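Local coordinates for protein bacteriorhodopsin (Nanosalina sp., PDB 6EYU) that probably pumps protons inward across the cell membrane, using light absorbed by its bound retinal, at residues Gly125-Tyr130 / Ala188-Leu193; Leu175-Val180 / Ile203-Leu208; Trp181-Ile186 / Asn194-Thr199. One frame throughout, in Å; residues are numbered along the deposited sequence.

Interaction 1 (Gly125-Tyr130 / Ala188-Leu193); sequences GSITPY and ALPGSL. With RET (retinal), chain D.
S126 N bonds to A121 O and G125 N to Q122 O, the paired bonds of a Schellman motif that ends helix 101-124, and the two residues so placed receive P190. The pyrrolidine ring is the main contact surface. Its CB rests 3.8 Å from the carbonyl carbon of G125, and its CG lies 3.5 Å from S126 O, so the ring packs against backbone. A proline suits the place: it is stiff and apolar, with no N-H that needs an acceptor. G125 has positive phi (59°), easy for a residue without a side chain. I127 adds the side-chain part. With CG1 anti to the backbone N (chi1 -161°), its CD1 reaches P190 O at 3.7 Å and approaches P190 CG. Farther on, Y130, part of the retinal pocket, meets the cofactor obliquely, its CD2 3.2 Å from C3 of the ionone ring. This is a loop-to-loop contact at one end of the seven-helix retinal-protein bundle. It joins the link between helices 101-124 and 128-145 to the loop that follows helix 157-183; I127 and P190 both lie on W181 of that helix, while P129 packs on T117 and L120 of helix 101-124.

Interaction 2 (Leu175-Val180 / Ile203-Leu208); sequences LSYPTV and IALVVL. With RET (retinal), chain D; MUN ([(2~{S})-2,3-bis(oxidanyl)propyl] (~{E})-undec-2-enoate), chain S.
Segments 175-180 of helix 157-183 and 203-208 of helix 198-230 run antiparallel (174°), their axes 10.8 Å apart at closest approach, bringing Y177 opposite L205 and V180 opposite A204. P178 has no amide hydrogen and kinks its helix, while T179 OG1 bonds to L175 O (3.0 Å). L205 CD1 rests against both methyls of V180, 3.8 Å from CG1 and from CG2, and the small A204 lets V180 CG2 come near its CB. L208 brings its two methyls to S176 OG, the nearer, CD1, at 3.6 Å; that hydroxyl is bonded to F173 O and so can tolerate an apolar neighbour. Y177 serves both helix and cofactor. Its CG is anti to the carbonyl carbon (chi1 -78°), which swings the ring over the polyene, with retinal C11 lying over its centre, 3.3 Å above the ring plane, and carries OH to 3.6 Å from L208 CB. Replacing Y177 by an alanine would probably leave this stretch of polyene without its flat neighbour and open a gap beside L208. P178, which with Y177 lines the retinal pocket of the seven-helix bundle, sets CB 3.9 Å from the retinal methyl C18. Beyond the pair, L205 packs on W73 and W77 of helix 72-93, its carbonyl accepts a bond from Y59 OH of helix 42-63, and the Y177 ring also touches P209 and C212 of helix 198-230.

Interaction 3 (Trp181-Ile186 / Asn194-Thr199); sequences WYISGI and NILDPT. With MUN ([(2~{S})-2,3-bis(oxidanyl)propyl] (~{E})-undec-2-enoate), chain S; RET (retinal), chain D.
In I183, CG1 stands between the backbone N and the carbonyl carbon (chi1 66°) and the chain then runs extended, so that CD1 lands 3.8 Å from L196 CG; L196, with CG anti to its own carbonyl carbon, meets it at a slant. These two side chains pack beside a single beta bridge, S184 with L196, which ties the end of helix 157-183 to the approach of helix 198-230 in the seven-helix rhodopsin fold. Backbone atoms hold the bridge. I183 O, at the helix end where carbonyls lack the next turn's amides, accepts two donors: I195 N at 2.7 Å, nearly in line with the carbonyl (170°), and, more weakly, L196 N. In return G185 N gives a hydrogen bond of 2.7 Å to L196 O, lying in the plane of that carbonyl. Glycine fits position 185 because a CB there would run into N194 OD1 and L196 O; as it is, N194 OD1 lies 3.3 Å from G185 CA. S184 OG takes a weak bond from I186 N and is also bonded to T201 OG1, so a small hydroxyl suits this turn. I186 lays CG1 obliquely across the ring of P198, 4.0 Å from its CB. D197 is the N-cap of helix 198-230, its OD1 bonded to Q200 N. L196 CD2 lies 3.6 Å from OAJ, a glycerol oxygen of the bound monoacylglycerol, while on the retinal side the face of the W181 indole receives the cofactor's methyl, C17 standing 3.7 Å from W181 CG.

How the interactions relate
The segments come in the order 125-130, 175-180, 181-186, 188-193, 194-199, 203-208. Interaction 3 is therefore nested within the loop that interaction 2 closes, and both use helices 157-183 and 198-230; interaction 1 crosses them, bringing in helix 128-145. Centres lie about 16 Å apart for interactions 1 and 2, and about 11 Å for the other pairs. Y130 OH probably hydrogen-bonds to P178 O (2.7 Å), joining 1 to 2, and S192 OG probably to Y182 OH (2.9 Å), joining 1 to 3. V180 meets L196 between 2 and 3. Interaction 2 pairs the two helices beside the polyene, while 1 and 3 join loops and helix ends near the ionone ring, each reaching the retinal through one aromatic residue.

Interaction 1 (Gly125-Tyr130 / Ala188-Leu193)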
loop_
_atom_site.group_PDB
_atom_site.type_symbol
_atom_site.label_atom_id
_atom_site.label_comp_id
_atom_site.label_asym_id
_atom_site.label_seq_id
_atom_site.Cartn_x
_atom_site.Cartn_y
_atom_site.Cartn_z
ATOM N N GLY A 125 -7.810 -8.355 21.152
ATOM C CA GLY A 125 -8.699 -9.245 21.890
ATOM C C GLY A 125 -10.053 -8.613 22.142
ATOM O O GLY A 125 -10.685 -8.863 23.169
ATOM N N SER A 126 -10.506 -7.802 21.193
ATOM C CA SER A 126 -11.758 -7.068 21.339
ATOM C C SER A 126 -12.621 -7.235 20.094
ATOM O O SER A 126 -12.115 -7.224 18.972
ATOM C CB SER A 126 -11.475 -5.583 21.577
ATOM O OG SER A 126 -12.680 -4.855 21.740
ATOM N N ILE A 127 -13.931 -7.344 20.294
ATOM C CA ILE A 127 -14.846 -7.645 19.200
ATOM C C ILE A 127 -15.328 -6.367 18.520
ATOM O O ILE A 127 -16.048 -6.420 17.523
ATOM C CB ILE A 127 -16.073 -8.435 19.691
ATOM C CG1 ILE A 127 -16.760 -9.132 18.514
ATOM C CG2 ILE A 127 -17.054 -7.508 20.394
ATOM C CD1 ILE A 127 -15.950 -10.260 17.916
ATOM N N THR A 128 -14.962 -5.221 19.084
ATOM C CA THR A 128 -15.499 -3.946 18.624
ATOM C C THR A 128 -15.213 -3.742 17.139
ATOM O O THR A 128 -16.134 -3.524 16.353
ATOM C CB THR A 128 -14.914 -2.762 19.416
ATOM O OG1 THR A 128 -15.391 -2.802 20.766
ATOM C CG2 THR A 128 -15.318 -1.441 18.777
ATOM N N PRO A 129 -13.933 -3.834 16.745
ATOM C CA PRO A 129 -13.557 -3.570 15.358
ATOM C C PRO A 129 -14.237 -4.526 14.385
ATOM O O PRO A 129 -14.678 -4.109 13.314
ATOM C CB PRO A 129 -12.037 -3.788 15.350
ATOM C CG PRO A 129 -11.613 -3.724 16.779
ATOM C CD PRO A 129 -12.779 -4.241 17.563
ATOM N N TYR A 130 -14.406 -5.777 14.802
ATOM C CA TYR A 130 -15.148 -6.754 14.012
ATOM C C TYR A 130 -16.483 -6.171 13.559
ATOM O O TYR A 130 -16.910 -6.387 12.425
ATOM C CB TYR A 130 -15.385 -8.028 14.825
ATOM C CG TYR A 130 -16.329 -9.011 14.167
ATOM C CD1 TYR A 130 -17.682 -9.017 14.483
ATOM C CD2 TYR A 130 -15.843 -10.037 13.366
ATOM C CE1 TYR A 130 -18.536 -9.966 13.954
ATOM C CE2 TYR A 130 -16.689 -10.990 12.831
ATOM C CZ TYR A 130 -18.035 -10.947 13.125
ATOM O OH TYR A 130 -18.884 -11.886 12.585
ATOM N N ALA A 188 -7.394 -16.738 20.198
ATOM C CA ALA A 188 -6.834 -15.431 19.876
ATOM C C ALA A 188 -7.922 -14.474 19.398
ATOM O O ALA A 188 -7.861 -13.274 19.668
ATOM C CB ALA A 188 -5.751 -15.569 18.819
ATOM N N LEU A 189 -8.862 -14.988 18.611
ATOM C CA LEU A 189 -9.893 -14.144 18.014
ATOM C C LEU A 189 -11.194 -14.199 18.811
ATOM O O LEU A 189 -11.624 -15.270 19.237
ATOM C CB LEU A 189 -10.145 -14.535 16.554
ATOM C CG LEU A 189 -10.336 -16.019 16.234
ATOM C CD1 LEU A 189 -11.815 -16.370 16.181
ATOM C CD2 LEU A 189 -9.662 -16.361 14.913
ATOM N N PRO A 190 -11.790 -13.023 19.061
ATOM C CA PRO A 190 -12.529 -12.762 20.295
ATOM C C PRO A 190 -14.036 -12.952 20.143
ATOM O O PRO A 190 -14.815 -12.254 20.791
ATOM C CB PRO A 190 -12.216 -11.293 20.579
ATOM C CG PRO A 190 -11.994 -10.699 19.233
ATOM C CD PRO A 190 -11.338 -11.777 18.418
ATOM N N GLY A 191 -14.439 -13.898 19.301
ATOM C CA GLY A 191 -15.822 -14.358 19.277
ATOM C C GLY A 191 -16.287 -14.827 20.642
ATOM O O GLY A 191 -15.495 -15.336 21.436
ATOM N N SER A 192 -17.572 -14.637 20.923
ATOM C CA SER A 192 -18.191 -15.228 22.104
ATOM C C SER A 192 -18.326 -16.739 21.943
ATOM O O SER A 192 -18.529 -17.460 22.920
ATOM C CB SER A 192 -19.567 -14.606 22.351
ATOM O OG SER A 192 -20.447 -14.869 21.272
ATOM N N LEU A 193 -18.182 -17.216 20.711
ATOM C CA LEU A 193 -18.507 -18.600 20.384
ATOM C C LEU A 193 -17.240 -19.421 20.155
ATOM O O LEU A 193 -16.211 -18.891 19.734
ATOM C CB LEU A 193 -19.396 -18.659 19.138
ATOM C CG LEU A 193 -20.783 -18.029 19.276
ATOM C CD1 LEU A 193 -21.678 -18.447 18.118
ATOM C CD2 LEU A 193 -21.418 -18.404 20.607
HETATM C C1 RET D . -12.965 -10.452 8.798
HETATM C C2 RET D . -12.743 -9.614 10.060
HETATM C C3 RET D . -14.038 -9.434 10.851
HETATM C C4 RET D . -15.039 -8.614 10.043
HETATM C C5 RET D . -15.093 -9.103 8.595
HETATM C C6 RET D . -14.186 -9.941 8.021
HETATM C C7 RET D . -14.378 -10.361 6.646
HETATM C C8 RET D . -13.466 -11.159 6.024
HETATM C C9 RET D . -13.634 -11.469 4.627
HETATM C C10 RET D . -12.746 -12.318 3.972
HETATM C C11 RET D . -12.866 -12.746 2.631
HETATM C C12 RET D . -11.766 -13.517 2.268
HETATM C C13 RET D . -11.491 -14.002 0.971
HETATM C C14 RET D . -10.335 -14.756 0.731
HETATM C C15 RET D . -9.885 -15.204 -0.507
HETATM C C16 RET D . -11.746 -10.337 7.880
HETATM C C17 RET D . -13.207 -11.916 9.170
HETATM C C18 RET D . -16.271 -8.634 7.737
HETATM C C19 RET D . -14.829 -10.893 3.865
HETATM C C20 RET D . -12.473 -13.725 -0.171
#

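Interaction 2 (Leu175-Val180 / Ile203-Leu208)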
loop_
_atom_site.group_PDB
_atom_site.type_symbol
_atom_site.label_atom_id
_atom_site.label_comp_id
_atom_site.label_asym_id
_atom_site.label_seq_id
_atom_site.Cartn_x
_atom_site.Cartn_y
_atom_site.Cartn_z
ATOM N N LEU A 175 -19.747 -13.247 2.902
ATOM C CA LEU A 175 -20.475 -13.166 4.163
ATOM C C LEU A 175 -20.142 -14.351 5.063
ATOM O O LEU A 175 -20.309 -14.282 6.280
ATOM C CB LEU A 175 -21.981 -13.117 3.905
ATOM C CG LEU A 175 -22.456 -11.922 3.078
ATOM C CD1 LEU A 175 -23.842 -12.180 2.507
ATOM C CD2 LEU A 175 -22.444 -10.653 3.917
ATOM N N SER A 176 -19.673 -15.437 4.458
ATOM C CA SER A 176 -19.392 -16.659 5.202
ATOM C C SER A 176 -18.200 -16.464 6.132
ATOM O O SER A 176 -18.102 -17.116 7.173
ATOM C CB SER A 176 -19.123 -17.819 4.240
ATOM O OG SER A 176 -17.902 -17.633 3.546
ATOM N N TYR A 177 -17.346 -15.500 5.802
ATOM C CA TYR A 177 -16.032 -15.397 6.429
ATOM C C TYR A 177 -16.137 -14.820 7.838
ATOM O O TYR A 177 -15.584 -15.383 8.783
ATOM C CB TYR A 177 -15.098 -14.532 5.581
ATOM C CG TYR A 177 -14.531 -15.248 4.375
ATOM C CD1 TYR A 177 -13.349 -15.970 4.463
ATOM C CD2 TYR A 177 -15.178 -15.198 3.148
ATOM C CE1 TYR A 177 -12.835 -16.635 3.365
ATOM C CE2 TYR A 177 -14.667 -15.852 2.043
ATOM C CZ TYR A 177 -13.503 -16.581 2.161
ATOM O OH TYR A 177 -12.991 -17.235 1.064
ATOM N N PRO A 178 -16.851 -13.694 7.985
ATOM C CA PRO A 178 -17.107 -13.151 9.317
ATOM C C PRO A 178 -17.907 -14.110 10.190
ATOM O O PRO A 178 -17.822 -14.047 11.417
ATOM C CB PRO A 178 -17.912 -11.873 9.040
ATOM C CG PRO A 178 -18.394 -11.991 7.633
ATOM C CD PRO A 178 -17.378 -12.827 6.919
ATOM N N THR A 179 -18.574 -15.071 9.558
ATOM C CA THR A 179 -19.318 -16.090 10.287
ATOM C C THR A 179 -18.380 -17.150 10.855
ATOM O O THR A 179 -18.387 -17.416 12.057
ATOM C CB THR A 179 -20.361 -16.778 9.386
ATOM O OG1 THR A 179 -21.196 -15.788 8.773
ATOM C CG2 THR A 179 -21.222 -17.732 10.199
ATOM N N VAL A 180 -17.555 -17.736 9.991
ATOM C CA VAL A 180 -16.586 -18.737 10.427
ATOM C C VAL A 180 -15.597 -18.133 11.419
ATOM O O VAL A 180 -15.274 -18.745 12.437
ATOM C CB VAL A 180 -15.802 -19.324 9.237
ATOM C CG1 VAL A 180 -15.558 -18.259 8.179
ATOM C CG2 VAL A 180 -14.488 -19.923 9.713
ATOM N N ILE A 203 -9.459 -25.556 7.825
ATOM C CA ILE A 203 -10.053 -26.190 6.653
ATOM C C ILE A 203 -11.021 -25.231 5.968
ATOM O O ILE A 203 -10.910 -24.973 4.769
ATOM C CB ILE A 203 -10.813 -27.481 7.016
ATOM C CG1 ILE A 203 -9.982 -28.348 7.964
ATOM C CG2 ILE A 203 -11.149 -28.264 5.755
ATOM C CD1 ILE A 203 -8.551 -28.547 7.518
ATOM N N ALA A 204 -11.937 -24.665 6.748
ATOM C CA ALA A 204 -12.956 -23.771 6.209
ATOM C C ALA A 204 -12.307 -22.599 5.481
ATOM O O ALA A 204 -12.782 -22.167 4.431
ATOM C CB ALA A 204 -13.856 -23.265 7.326
ATOM N N LEU A 205 -11.237 -22.069 6.064
ATOM C CA LEU A 205 -10.534 -20.928 5.488
ATOM C C LEU A 205 -9.494 -21.391 4.471
ATOM O O LEU A 205 -8.629 -20.617 4.063
ATOM C CB LEU A 205 -9.849 -20.119 6.592
ATOM C CG LEU A 205 -10.628 -18.922 7.143
ATOM C CD1 LEU A 205 -12.123 -19.090 6.914
ATOM C CD2 LEU A 205 -10.329 -18.732 8.622
ATOM N N VAL A 206 -9.554 -22.666 4.105
ATOM C CA VAL A 206 -8.912 -23.139 2.883
ATOM C C VAL A 206 -9.943 -23.340 1.779
ATOM O O VAL A 206 -9.750 -22.891 0.649
ATOM C CB VAL A 206 -8.165 -24.466 3.114
ATOM C CG1 VAL A 206 -7.863 -25.143 1.787
ATOM C CG2 VAL A 206 -6.884 -24.225 3.899
ATOM N N VAL A 207 -11.051 -23.993 2.118
ATOM C CA VAL A 207 -12.022 -24.412 1.116
ATOM C C VAL A 207 -12.822 -23.220 0.597
ATOM O O VAL A 207 -13.158 -23.159 -0.585
ATOM C CB VAL A 207 -12.998 -25.462 1.678
ATOM C CG1 VAL A 207 -13.895 -24.841 2.739
ATOM C CG2 VAL A 207 -13.827 -26.068 0.557
ATOM N N LEU A 208 -13.103 -22.265 1.477
ATOM C CA LEU A 208 -13.892 -21.097 1.102
ATOM C C LEU A 208 -13.091 -20.171 0.191
ATOM O O LEU A 208 -13.630 -19.620 -0.769
ATOM C CB LEU A 208 -14.352 -20.336 2.348
ATOM C CG LEU A 208 -15.517 -20.972 3.110
ATOM C CD1 LEU A 208 -15.721 -20.286 4.453
ATOM C CD2 LEU A 208 -16.792 -20.923 2.282
HETATM C C1 RET D . -12.965 -10.452 8.798
HETATM C C2 RET D . -12.743 -9.614 10.060
HETATM C C3 RET D . -14.038 -9.434 10.851
HETATM C C4 RET D . -15.039 -8.614 10.043
HETATM C C5 RET D . -15.093 -9.103 8.595
HETATM C C6 RET D . -14.186 -9.941 8.021
HETATM C C7 RET D . -14.378 -10.361 6.646
HETATM C C8 RET D . -13.466 -11.159 6.024
HETATM C C9 RET D . -13.634 -11.469 4.627
HETATM C C10 RET D . -12.746 -12.318 3.972
HETATM C C11 RET D . -12.866 -12.746 2.631
HETATM C C12 RET D . -11.766 -13.517 2.268
HETATM C C13 RET D . -11.491 -14.002 0.971
HETATM C C14 RET D . -10.335 -14.756 0.731
HETATM C C15 RET D . -9.885 -15.204 -0.507
HETATM C C16 RET D . -11.746 -10.337 7.880
HETATM C C17 RET D . -13.207 -11.916 9.170
HETATM C C18 RET D . -16.271 -8.634 7.737
HETATM C C19 RET D . -14.829 -10.893 3.865
HETATM C C20 RET D . -12.473 -13.725 -0.171
HETATM C CAR MUN S . -18.663 -24.825 0.412
HETATM C CAQ MUN S . -18.469 -25.990 1.383
HETATM C CAP MUN S . -18.030 -25.453 2.747
HETATM C CAO MUN S . -17.021 -26.424 3.362
HETATM C CAN MUN S . -16.874 -26.142 4.857
HETATM C CAM MUN S . -15.556 -26.743 5.351
HETATM C CAK MUN S . -15.841 -27.815 6.405
HETATM C CAH MUN S . -15.362 -27.314 7.769
HETATM C CAF MUN S . -15.986 -28.154 8.889
HETATM C CAC MUN S . -17.185 -27.518 9.615
HETATM C CAA MUN S . -17.817 -28.290 10.788
HETATM O OAD MUN S . -17.690 -29.512 10.868
HETATM O OAB MUN S . -18.675 -27.568 11.559
HETATM C CAE MUN S . -19.646 -28.448 12.137
HETATM C CAG MUN S . -19.451 -28.507 13.654
HETATM O OAJ MUN S . -18.181 -27.942 13.994
HETATM C CAI MUN S . -20.562 -27.713 14.343
HETATM O OAL MUN S . -21.089 -28.476 15.431
#

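Interaction 3 (Trp181-Ile186 / Asn194-Thr199)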
loop_
_atom_site.group_PDB
_atom_site.type_symbol
_atom_site.label_atom_id
_atom_site.label_comp_id
_atom_site.label_asym_id
_atom_site.label_seq_id
_atom_site.Cartn_x
_atom_site.Cartn_y
_atom_site.Cartn_z
ATOM N N TRP A 181 -15.179 -16.900 11.156
ATOM C CA TRP A 181 -14.263 -16.193 12.045
ATOM C C TRP A 181 -14.856 -16.088 13.445
ATOM O O TRP A 181 -14.179 -16.361 14.437
ATOM C CB TRP A 181 -13.970 -14.794 11.496
ATOM C CG TRP A 181 -12.837 -14.094 12.188
ATOM C CD1 TRP A 181 -11.534 -14.053 11.781
ATOM C CD2 TRP A 181 -12.944 -13.161 13.272
ATOM N NE1 TRP A 181 -10.825 -13.159 12.546
ATOM C CE2 TRP A 181 -11.664 -12.608 13.477
ATOM C CE3 TRP A 181 -14.005 -12.718 14.067
ATOM C CZ2 TRP A 181 -11.407 -11.675 14.479
ATOM C CZ3 TRP A 181 -13.744 -11.802 15.071
ATOM C CH2 TRP A 181 -12.457 -11.287 15.265
ATOM N N TYR A 182 -16.154 -15.812 13.511
ATOM C CA TYR A 182 -16.810 -15.513 14.778
ATOM C C TYR A 182 -17.007 -16.783 15.598
ATOM O O TYR A 182 -16.806 -16.785 16.812
ATOM C CB TYR A 182 -18.160 -14.837 14.531
ATOM C CG TYR A 182 -18.777 -14.239 15.776
ATOM C CD1 TYR A 182 -19.603 -15.000 16.593
ATOM C CD2 TYR A 182 -18.404 -12.977 16.218
ATOM C CE1 TYR A 182 -20.088 -14.497 17.785
ATOM C CE2 TYR A 182 -18.881 -12.467 17.410
ATOM C CZ TYR A 182 -19.717 -13.234 18.193
ATOM O OH TYR A 182 -20.213 -12.722 19.370
ATOM N N ILE A 183 -17.394 -17.864 14.928
ATOM C CA ILE A 183 -17.753 -19.098 15.619
ATOM C C ILE A 183 -16.523 -19.961 15.882
ATOM O O ILE A 183 -16.578 -20.910 16.664
ATOM C CB ILE A 183 -18.775 -19.923 14.811
ATOM C CG1 ILE A 183 -18.147 -20.436 13.515
ATOM C CG2 ILE A 183 -20.009 -19.088 14.507
ATOM C CD1 ILE A 183 -18.956 -21.521 12.839
ATOM N N SER A 184 -15.394 -19.577 15.293
ATOM C CA SER A 184 -14.144 -20.298 15.503
ATOM C C SER A 184 -13.695 -20.183 16.956
ATOM O O SER A 184 -13.853 -19.137 17.584
ATOM C CB SER A 184 -13.052 -19.756 14.578
ATOM O OG SER A 184 -11.763 -20.092 15.061
ATOM N N GLY A 185 -13.158 -21.275 17.489
ATOM C CA GLY A 185 -12.781 -21.335 18.896
ATOM C C GLY A 185 -11.283 -21.210 19.090
ATOM O O GLY A 185 -10.738 -21.663 20.096
ATOM N N ILE A 186 -10.615 -20.589 18.123
ATOM C CA ILE A 186 -9.239 -20.146 18.308
ATOM C C ILE A 186 -9.176 -18.995 19.306
ATOM O O ILE A 186 -9.830 -17.968 19.125
ATOM C CB ILE A 186 -8.613 -19.687 16.977
ATOM C CG1 ILE A 186 -8.296 -20.897 16.096
ATOM C CG2 ILE A 186 -7.350 -18.880 17.236
ATOM C CD1 ILE A 186 -8.037 -20.545 14.647
ATOM N N ASN A 194 -17.335 -20.725 20.398
ATOM C CA ASN A 194 -16.182 -21.614 20.297
ATOM C C ASN A 194 -16.572 -22.930 19.629
ATOM O O ASN A 194 -16.365 -24.005 20.190
ATOM C CB ASN A 194 -15.608 -21.897 21.688
ATOM C CG ASN A 194 -14.298 -21.174 21.936
ATOM O OD1 ASN A 194 -13.261 -21.804 22.143
ATOM N ND2 ASN A 194 -14.366 -19.852 22.047
ATOM N N ILE A 195 -17.160 -22.837 18.440
ATOM C CA ILE A 195 -17.841 -23.977 17.835
ATOM C C ILE A 195 -16.872 -24.825 17.017
ATOM O O ILE A 195 -16.891 -26.053 17.096
ATOM C CB ILE A 195 -18.996 -23.522 16.922
ATOM C CG1 ILE A 195 -20.190 -23.069 17.764
ATOM C CG2 ILE A 195 -19.409 -24.650 15.991
ATOM C CD1 ILE A 195 -21.224 -22.290 16.982
ATOM N N LEU A 196 -16.069 -24.167 16.186
ATOM C CA LEU A 196 -14.996 -24.846 15.466
ATOM C C LEU A 196 -13.736 -24.915 16.323
ATOM O O LEU A 196 -13.369 -23.943 16.982
ATOM C CB LEU A 196 -14.688 -24.123 14.153
ATOM C CG LEU A 196 -15.893 -23.640 13.343
ATOM C CD1 LEU A 196 -15.431 -22.980 12.053
ATOM C CD2 LEU A 196 -16.844 -24.790 13.050
ATOM N N ASP A 197 -13.034 -26.041 16.243
ATOM C CA ASP A 197 -11.632 -26.100 16.641
ATOM C C ASP A 197 -10.735 -25.560 15.532
ATOM O O ASP A 197 -11.194 -25.329 14.413
ATOM C CB ASP A 197 -11.238 -27.541 16.970
ATOM C CG ASP A 197 -10.964 -28.369 15.730
ATOM O OD1 ASP A 197 -11.191 -27.860 14.613
ATOM O OD2 ASP A 197 -10.519 -29.528 15.873
ATOM N N PRO A 198 -9.449 -25.346 15.846
ATOM C CA PRO A 198 -8.556 -24.636 14.938
ATOM C C PRO A 198 -8.440 -25.303 13.570
ATOM O O PRO A 198 -8.353 -24.614 12.554
ATOM C CB PRO A 198 -7.218 -24.677 15.672
ATOM C CG PRO A 198 -7.592 -24.679 17.114
ATOM C CD PRO A 198 -8.901 -25.416 17.213
ATOM N N THR A 199 -8.454 -26.631 13.547
ATOM C CA THR A 199 -8.292 -27.373 12.300
ATOM C C THR A 199 -9.502 -27.169 11.395
ATOM O O THR A 199 -9.359 -26.939 10.195
ATOM C CB THR A 199 -8.117 -28.880 12.562
ATOM O OG1 THR A 199 -7.042 -29.089 13.487
ATOM C CG2 THR A 199 -7.819 -29.616 11.264
HETATM C CAR MUN S . -18.663 -24.825 0.412
HETATM C CAQ MUN S . -18.469 -25.990 1.383
HETATM C CAP MUN S . -18.030 -25.453 2.747
HETATM C CAO MUN S . -17.021 -26.424 3.362
HETATM C CAN MUN S . -16.874 -26.142 4.857
HETATM C CAM MUN S . -15.556 -26.743 5.351
HETATM C CAK MUN S . -15.841 -27.815 6.405
HETATM C CAH MUN S . -15.362 -27.314 7.769
HETATM C CAF MUN S . -15.986 -28.154 8.889
HETATM C CAC MUN S . -17.185 -27.518 9.615
HETATM C CAA MUN S . -17.817 -28.290 10.788
HETATM O OAD MUN S . -17.690 -29.512 10.868
HETATM O OAB MUN S . -18.675 -27.568 11.559
HETATM C CAE MUN S . -19.646 -28.448 12.137
HETATM C CAG MUN S . -19.451 -28.507 13.654
HETATM O OAJ MUN S . -18.181 -27.942 13.994
HETATM C CAI MUN S . -20.562 -27.713 14.343
HETATM O OAL MUN S . -21.089 -28.476 15.431
HETATM C C1 RET D . -12.965 -10.452 8.798
HETATM C C2 RET D . -12.743 -9.614 10.060
HETATM C C3 RET D . -14.038 -9.434 10.851
HETATM C C4 RET D . -15.039 -8.614 10.043
HETATM C C5 RET D . -15.093 -9.103 8.595
HETATM C C6 RET D . -14.186 -9.941 8.021
HETATM C C7 RET D . -14.378 -10.361 6.646
HETATM C C8 RET D . -13.466 -11.159 6.024
HETATM C C9 RET D . -13.634 -11.469 4.627
HETATM C C10 RET D . -12.746 -12.318 3.972
HETATM C C11 RET D . -12.866 -12.746 2.631
HETATM C C12 RET D . -11.766 -13.517 2.268
HETATM C C13 RET D . -11.491 -14.002 0.971
HETATM C C14 RET D . -10.335 -14.756 0.731
HETATM C C15 RET D . -9.885 -15.204 -0.507
HETATM C C16 RET D . -11.746 -10.337 7.880
HETATM C C17 RET D . -13.207 -11.916 9.170
HETATM C C18 RET D . -16.271 -8.634 7.737
HETATM C C19 RET D . -14.829 -10.893 3.865
HETATM C C20 RET D . -12.473 -13.725 -0.171
#